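Bm4233, isoform b (Brugia malayi, PDB 6ANY) is a secreted venom allergen-like protein of the CAP superfamily that probably binds sterols and is a vaccine candidate for lymphatic filariasis. Local coordinates at residues Thr136-Gly149 and Ile163-Ile177. Residues are numbered along the deposited sequence; the frame is centred on the assembly and turned at random.
Sequences TQMAWGKTHKIGCG and ICHYSPAGNMLKELI. With NAG (2-acetamido-2-deoxy-beta-D-glucopyranose), chain C; NAG (2-acetamido-2-deoxy-beta-D-glucopyranose), chain B.
Two CAP signature segments meet here: HFTQMAW, which runs from helix 133-138 to Trp140, and the ICHYSPAGN strand and loop. Strands 145-149 and 163-167 pair antiparallel, their axes 162° apart, and a disulfide joins Cys148 to Cys164 at a non-hydrogen-bonded pair. At the other end a classic beta bulge forms, the amides of His144 and, weakly, Lys145 sharing Ser167 O.

Past the strand, Gln137 ties the helix to the loop. Its CG, anti to the backbone N (chi1 176°), lies over one face of the Tyr166 ring, 3.6 Å from the centroid, and the bend at chi2 then lays the amide nearly parallel to the ring. Gly170 N donates to Gln137 OE1 (2.9 Å), while Gln137 NE2 donates in its own amide plane to Thr143 OG1 (3.0 Å). The Thr143 hydroxyl in turn donates a hydrogen bond from OG1 to Pro168 O at 2.8 Å, almost in line with the carbonyl, so both ends of the amide are fixed. The Tyr166 hydroxyl reaches Asn82.

Trp140 is sandwiched. Gly170 CA sits squarely over the five-membered ring, 3.3 Å from its centroid, and Asn171 N lies over the same face; the carbonyls of Leu176 and Ile177 approach the opposite one. The same Ile177 O accepts from Gly141 N (2.9 Å). Water 1 lies in the ring plane, accepting from Trp140 NE1 and donating to Glu175 OE1. Thr136 OG1 donates to Asn171 OD1 (2.6 Å) from above the carbonyl plane.

On the other side of the strand from Tyr166, His165 bonds Glu81 and Ser58. The clasp between the two signatures, with the CHYSPAGN loop held to the helix by Gln137 and stacked on Trp140, is a feature of the CAP alpha-beta-alpha sandwich.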
loop_
_atom_site.group_PDB
_atom_site.type_symbol
_atom_site.label_atom_id
_atom_site.label_comp_id
_atom_site.label_asym_id
_atom_site.label_seq_id
_atom_site.Cartn_x
_atom_site.Cartn_y
_atom_site.Cartn_z
ATOM N N THR A 136 4.143 2.784 -5.782
ATOM C CA THR A 136 5.466 2.308 -5.410
ATOM C C THR A 136 5.544 1.983 -3.928
ATOM O O THR A 136 6.087 0.940 -3.571
ATOM C CB THR A 136 6.573 3.224 -5.893
ATOM O OG1 THR A 136 6.374 4.562 -5.438
ATOM C CG2 THR A 136 6.721 3.180 -7.461
ATOM N N GLN A 137 4.846 2.758 -3.090
ATOM C CA GLN A 137 4.767 2.473 -1.667
ATOM C C GLN A 137 4.008 1.177 -1.438
ATOM O O GLN A 137 4.397 0.386 -0.600
ATOM C CB GLN A 137 4.141 3.641 -0.939
ATOM C CG GLN A 137 3.905 3.468 0.526
ATOM C CD GLN A 137 5.180 3.253 1.297
ATOM O OE1 GLN A 137 5.793 4.226 1.797
ATOM N NE2 GLN A 137 5.561 1.990 1.464
ATOM N N MET A 138 2.903 0.960 -2.165
ATOM C CA MET A 138 2.137 -0.280 -1.996
ATOM C C MET A 138 2.975 -1.457 -2.467
ATOM O O MET A 138 2.774 -2.574 -2.017
ATOM C CB MET A 138 0.819 -0.298 -2.834
ATOM C CG MET A 138 -0.266 0.646 -2.392
ATOM S SD MET A 138 -1.745 0.513 -3.346
ATOM C CE MET A 138 -2.403 -1.120 -2.905
ATOM N N ALA A 139 3.836 -1.220 -3.463
ATOM C CA ALA A 139 4.699 -2.278 -3.995
ATOM C C ALA A 139 6.086 -2.427 -3.352
ATOM O O ALA A 139 6.858 -3.224 -3.812
ATOM C CB ALA A 139 4.831 -2.083 -5.468
ATOM N N TRP A 140 6.404 -1.657 -2.317
ATOM C CA TRP A 140 7.780 -1.511 -1.856
ATOM C C TRP A 140 8.164 -2.780 -1.104
ATOM O O TRP A 140 7.581 -3.116 -0.094
ATOM C CB TRP A 140 7.893 -0.304 -0.964
ATOM C CG TRP A 140 9.245 0.148 -0.727
ATOM C CD1 TRP A 140 9.984 -0.048 0.383
ATOM C CD2 TRP A 140 10.010 0.973 -1.605
ATOM N NE1 TRP A 140 11.219 0.587 0.244
ATOM C CE2 TRP A 140 11.254 1.213 -0.982
ATOM C CE3 TRP A 140 9.786 1.474 -2.891
ATOM C CZ2 TRP A 140 12.304 1.920 -1.623
ATOM C CZ3 TRP A 140 10.773 2.228 -3.501
ATOM C CH2 TRP A 140 12.039 2.449 -2.858
ATOM N N GLY A 141 9.106 -3.522 -1.665
ATOM C CA GLY A 141 9.501 -4.816 -1.093
ATOM C C GLY A 141 9.916 -4.791 0.333
ATOM O O GLY A 141 9.524 -5.644 1.113
ATOM N N LYS A 142 10.677 -3.783 0.695
ATOM C CA LYS A 142 11.061 -3.621 2.095
ATOM C C LYS A 142 9.946 -3.243 3.127
ATOM O O LYS A 142 10.127 -3.513 4.327
ATOM C CB LYS A 142 12.255 -2.685 2.243
ATOM C CG LYS A 142 13.580 -3.316 1.810
ATOM C CD LYS A 142 14.651 -2.196 1.762
ATOM C CE LYS A 142 15.861 -2.548 0.868
ATOM N NZ LYS A 142 16.793 -3.304 1.741
ATOM N N THR A 143 8.849 -2.652 2.688
ATOM C CA THR A 143 7.757 -2.288 3.593
ATOM C C THR A 143 7.090 -3.582 4.047
ATOM O O THR A 143 6.896 -4.464 3.222
ATOM C CB THR A 143 6.727 -1.389 2.861
ATOM O OG1 THR A 143 7.372 -0.159 2.463
ATOM C CG2 THR A 143 5.550 -1.092 3.749
ATOM N N HIS A 144 6.772 -3.699 5.334
ATOM C CA HIS A 144 6.078 -4.877 5.854
ATOM C C HIS A 144 4.964 -4.598 6.825
ATOM O O HIS A 144 4.323 -5.533 7.277
ATOM C CB HIS A 144 7.053 -5.924 6.461
ATOM C CG HIS A 144 7.786 -5.488 7.683
ATOM N ND1 HIS A 144 8.950 -4.729 7.635
ATOM C CD2 HIS A 144 7.611 -5.834 8.984
ATOM C CE1 HIS A 144 9.423 -4.598 8.867
ATOM N NE2 HIS A 144 8.631 -5.258 9.697
ATOM N N LYS A 145 4.680 -3.328 7.080
ATOM C CA LYS A 145 3.644 -2.918 8.032
ATOM C C LYS A 145 2.695 -1.926 7.402
ATOM O O LYS A 145 3.114 -1.014 6.716
ATOM C CB LYS A 145 4.271 -2.272 9.278
ATOM C CG LYS A 145 5.212 -3.227 9.994
ATOM C CD LYS A 145 5.663 -2.746 11.357
ATOM C CE LYS A 145 6.992 -1.991 11.271
ATOM N NZ LYS A 145 7.565 -1.686 12.647
ATOM N N ILE A 146 1.417 -2.075 7.657
ATOM C CA ILE A 146 0.415 -1.172 7.064
ATOM C C ILE A 146 -0.656 -0.916 8.103
ATOM O O ILE A 146 -1.014 -1.805 8.828
ATOM C CB ILE A 146 -0.176 -1.720 5.764
ATOM C CG1 ILE A 146 -1.103 -0.663 5.154
ATOM C CG2 ILE A 146 -0.917 -3.049 5.982
ATOM C CD1 ILE A 146 -1.590 -1.018 3.764
ATOM N N GLY A 147 -1.150 0.303 8.141
ATOM C CA GLY A 147 -2.265 0.636 8.971
ATOM C C GLY A 147 -2.978 1.812 8.345
ATOM O O GLY A 147 -2.342 2.723 7.782
ATOM N N CYS A 148 -4.298 1.782 8.451
ATOM C CA CYS A 148 -5.136 2.727 7.714
ATOM C C CYS A 148 -6.264 3.261 8.552
ATOM O O CYS A 148 -6.725 2.629 9.515
ATOM C CB CYS A 148 -5.744 2.126 6.455
ATOM S SG CYS A 148 -4.588 1.311 5.317
ATOM N N GLY A 149 -6.670 4.465 8.199
ATOM C CA GLY A 149 -7.717 5.174 8.949
ATOM C C GLY A 149 -8.730 5.717 7.967
ATOM O O GLY A 149 -8.368 6.110 6.875
ATOM N N ILE A 163 -6.799 7.033 4.697
ATOM C CA ILE A 163 -5.379 7.293 4.892
ATOM C C ILE A 163 -4.683 5.980 5.285
ATOM O O ILE A 163 -5.101 5.294 6.178
ATOM C CB ILE A 163 -5.128 8.324 6.023
ATOM C CG1 ILE A 163 -6.011 9.591 5.857
ATOM C CG2 ILE A 163 -3.650 8.630 6.123
ATOM C CD1 ILE A 163 -5.747 10.443 4.676
ATOM N N CYS A 164 -3.622 5.641 4.583
ATOM C CA CYS A 164 -2.833 4.456 4.916
ATOM C C CYS A 164 -1.416 4.895 5.205
ATOM O O CYS A 164 -0.849 5.714 4.447
ATOM C CB CYS A 164 -2.909 3.401 3.823
ATOM S SG CYS A 164 -4.419 2.440 3.707
ATOM N N HIS A 165 -0.877 4.356 6.294
ATOM C CA HIS A 165 0.529 4.484 6.712
ATOM C C HIS A 165 1.312 3.188 6.578
ATOM O O HIS A 165 0.814 2.101 6.879
ATOM C CB HIS A 165 0.609 4.958 8.147
ATOM C CG HIS A 165 0.284 6.407 8.303
ATOM N ND1 HIS A 165 0.203 7.027 9.526
ATOM C CD2 HIS A 165 0.056 7.366 7.380
ATOM C CE1 HIS A 165 -0.045 8.306 9.356
ATOM N NE2 HIS A 165 -0.116 8.542 8.061
ATOM N N TYR A 166 2.558 3.317 6.137
ATOM C CA TYR A 166 3.399 2.151 5.799
ATOM C C TYR A 166 4.716 2.250 6.489
ATOM O O TYR A 166 5.291 3.331 6.563
ATOM C CB TYR A 166 3.654 2.082 4.299
ATOM C CG TYR A 166 2.396 2.187 3.425
ATOM C CD1 TYR A 166 1.748 3.386 3.251
ATOM C CD2 TYR A 166 1.877 1.069 2.792
ATOM C CE1 TYR A 166 0.608 3.474 2.462
ATOM C CE2 TYR A 166 0.759 1.136 2.045
ATOM C CZ TYR A 166 0.121 2.335 1.865
ATOM O OH TYR A 166 -0.988 2.290 1.051
ATOM N N SER A 167 5.226 1.126 6.983
ATOM C CA SER A 167 6.527 1.104 7.645
ATOM C C SER A 167 7.257 -0.210 7.392
ATOM O O SER A 167 6.667 -1.285 7.500
ATOM C CB SER A 167 6.366 1.337 9.150
ATOM O OG SER A 167 7.612 1.236 9.817
ATOM N N PRO A 168 8.541 -0.124 7.055
ATOM C CA PRO A 168 9.232 1.158 6.929
ATOM C C PRO A 168 8.787 1.883 5.670
ATOM O O PRO A 168 8.237 1.274 4.753
ATOM C CB PRO A 168 10.701 0.749 6.808
ATOM C CG PRO A 168 10.657 -0.609 6.197
ATOM C CD PRO A 168 9.423 -1.264 6.749
ATOM N N ALA A 169 9.030 3.184 5.643
ATOM C CA ALA A 169 8.650 4.015 4.539
ATOM C C ALA A 169 9.363 3.621 3.286
ATOM O O ALA A 169 10.480 3.292 3.320
ATOM C CB ALA A 169 8.844 5.471 4.847
ATOM N N GLY A 170 8.619 3.590 2.208
ATOM C CA GLY A 170 9.079 3.242 0.901
ATOM C C GLY A 170 9.560 4.502 0.171
ATOM O O GLY A 170 9.702 5.569 0.756
ATOM N N ASN A 171 9.816 4.360 -1.115
ATOM C CA ASN A 171 10.127 5.466 -2.023
ATOM C C ASN A 171 11.442 6.247 -1.756
ATOM O O ASN A 171 11.551 7.438 -2.039
ATOM C CB ASN A 171 8.933 6.443 -2.131
ATOM C CG ASN A 171 7.656 5.759 -2.556
ATOM O OD1 ASN A 171 7.669 4.649 -3.170
ATOM N ND2 ASN A 171 6.528 6.397 -2.211
ATOM N N MET A 172 12.448 5.563 -1.265
ATOM C CA MET A 172 13.764 6.144 -1.139
ATOM C C MET A 172 14.357 6.193 -2.573
ATOM O O MET A 172 14.382 5.149 -3.290
ATOM C CB MET A 172 14.647 5.316 -0.203
ATOM C CG MET A 172 14.730 5.792 1.259
ATOM S SD MET A 172 15.746 7.293 1.551
ATOM C CE MET A 172 16.959 7.332 0.205
ATOM N N LEU A 173 14.798 7.383 -3.004
ATOM C CA LEU A 173 15.297 7.538 -4.353
ATOM C C LEU A 173 16.589 6.780 -4.530
ATOM O O LEU A 173 17.424 6.664 -3.596
ATOM C CB LEU A 173 15.500 9.022 -4.754
ATOM C CG LEU A 173 14.202 9.861 -4.884
ATOM C CD1 LEU A 173 14.432 11.381 -5.030
ATOM C CD2 LEU A 173 13.359 9.345 -6.026
ATOM N N LYS A 174 16.703 6.189 -5.701
ATOM C CA LYS A 174 17.893 5.455 -6.126
ATOM C C LYS A 174 17.978 4.083 -5.504
ATOM O O LYS A 174 18.964 3.399 -5.690
ATOM C CB LYS A 174 19.208 6.249 -5.908
ATOM C CG LYS A 174 19.191 7.592 -6.603
ATOM C CD LYS A 174 20.588 8.218 -6.633
ATOM C CE LYS A 174 20.688 9.628 -6.070
ATOM N NZ LYS A 174 21.874 9.739 -5.159
ATOM N N GLU A 175 16.928 3.660 -4.801
ATOM C CA GLU A 175 16.788 2.274 -4.381
ATOM C C GLU A 175 15.795 1.599 -5.285
ATOM O O GLU A 175 14.928 2.264 -5.901
ATOM C CB GLU A 175 16.273 2.202 -2.976
ATOM C CG GLU A 175 17.234 2.660 -1.919
ATOM C CD GLU A 175 16.685 2.428 -0.529
ATOM O OE1 GLU A 175 15.690 1.636 -0.368
ATOM O OE2 GLU A 175 17.277 2.986 0.428
ATOM N N LEU A 176 15.891 0.282 -5.366
ATOM C CA LEU A 176 14.935 -0.497 -6.166
ATOM C C LEU A 176 13.602 -0.566 -5.432
ATOM O O LEU A 176 13.589 -0.688 -4.215
ATOM C CB LEU A 176 15.442 -1.935 -6.403
ATOM C CG LEU A 176 16.836 -2.064 -7.066
ATOM C CD1 LEU A 176 17.174 -3.550 -7.176
ATOM C CD2 LEU A 176 16.941 -1.358 -8.428
ATOM N N ILE A 177 12.523 -0.625 -6.169
ATOM C CA ILE A 177 11.184 -0.735 -5.594
ATOM C C ILE A 177 11.041 -2.116 -4.919
ATOM O O ILE A 177 10.588 -2.242 -3.764
ATOM C CB ILE A 177 10.125 -0.550 -6.683
ATOM C CG1 ILE A 177 10.253 0.880 -7.267
ATOM C CG2 ILE A 177 8.706 -0.824 -6.114
ATOM C CD1 ILE A 177 9.712 1.001 -8.651
HETATM C C1 NAG C . 19.792 3.674 -9.714
HETATM C C2 NAG C . 20.843 2.914 -8.930
HETATM C C3 NAG C . 21.934 3.886 -8.483
HETATM C C4 NAG C . 22.422 4.749 -9.655
HETATM C C5 NAG C . 21.232 5.371 -10.395
HETATM C C6 NAG C . 21.621 6.174 -11.632
HETATM C C7 NAG C . 20.237 0.904 -7.696
HETATM C C8 NAG C . 19.721 0.352 -6.405
HETATM N N2 NAG C . 20.203 2.227 -7.820
HETATM O O3 NAG C . 23.039 3.158 -7.940
HETATM O O4 NAG C . 23.303 5.775 -9.158
HETATM O O5 NAG C . 20.350 4.345 -10.821
HETATM O O6 NAG C . 22.549 5.418 -12.414
HETATM O O7 NAG C . 20.663 0.180 -8.575
HETATM C C1 NAG B . 24.530 5.858 -9.913
HETATM C C2 NAG B . 25.053 7.289 -9.849
HETATM C C3 NAG B . 26.328 7.439 -10.668
HETATM C C4 NAG B . 27.346 6.427 -10.146
HETATM C C5 NAG B . 26.706 5.042 -10.259
HETATM C C6 NAG B . 27.664 3.926 -9.869
HETATM C C7 NAG B . 23.743 9.298 -9.592
HETATM C C8 NAG B . 23.442 10.528 -10.395
HETATM N N2 NAG B . 24.046 8.222 -10.303
HETATM O O3 NAG B . 26.796 8.794 -10.593
HETATM O O4 NAG B . 28.552 6.458 -10.919
HETATM O O5 NAG B . 25.539 4.975 -9.440
HETATM O O6 NAG B . 26.920 2.721 -9.687
HETATM O O7 NAG B . 23.718 9.285 -8.370
HETATM O O HOH W 1 13.688 1.245 2.043
HETATM O O HOH W 2 12.156 -2.450 -1.588
#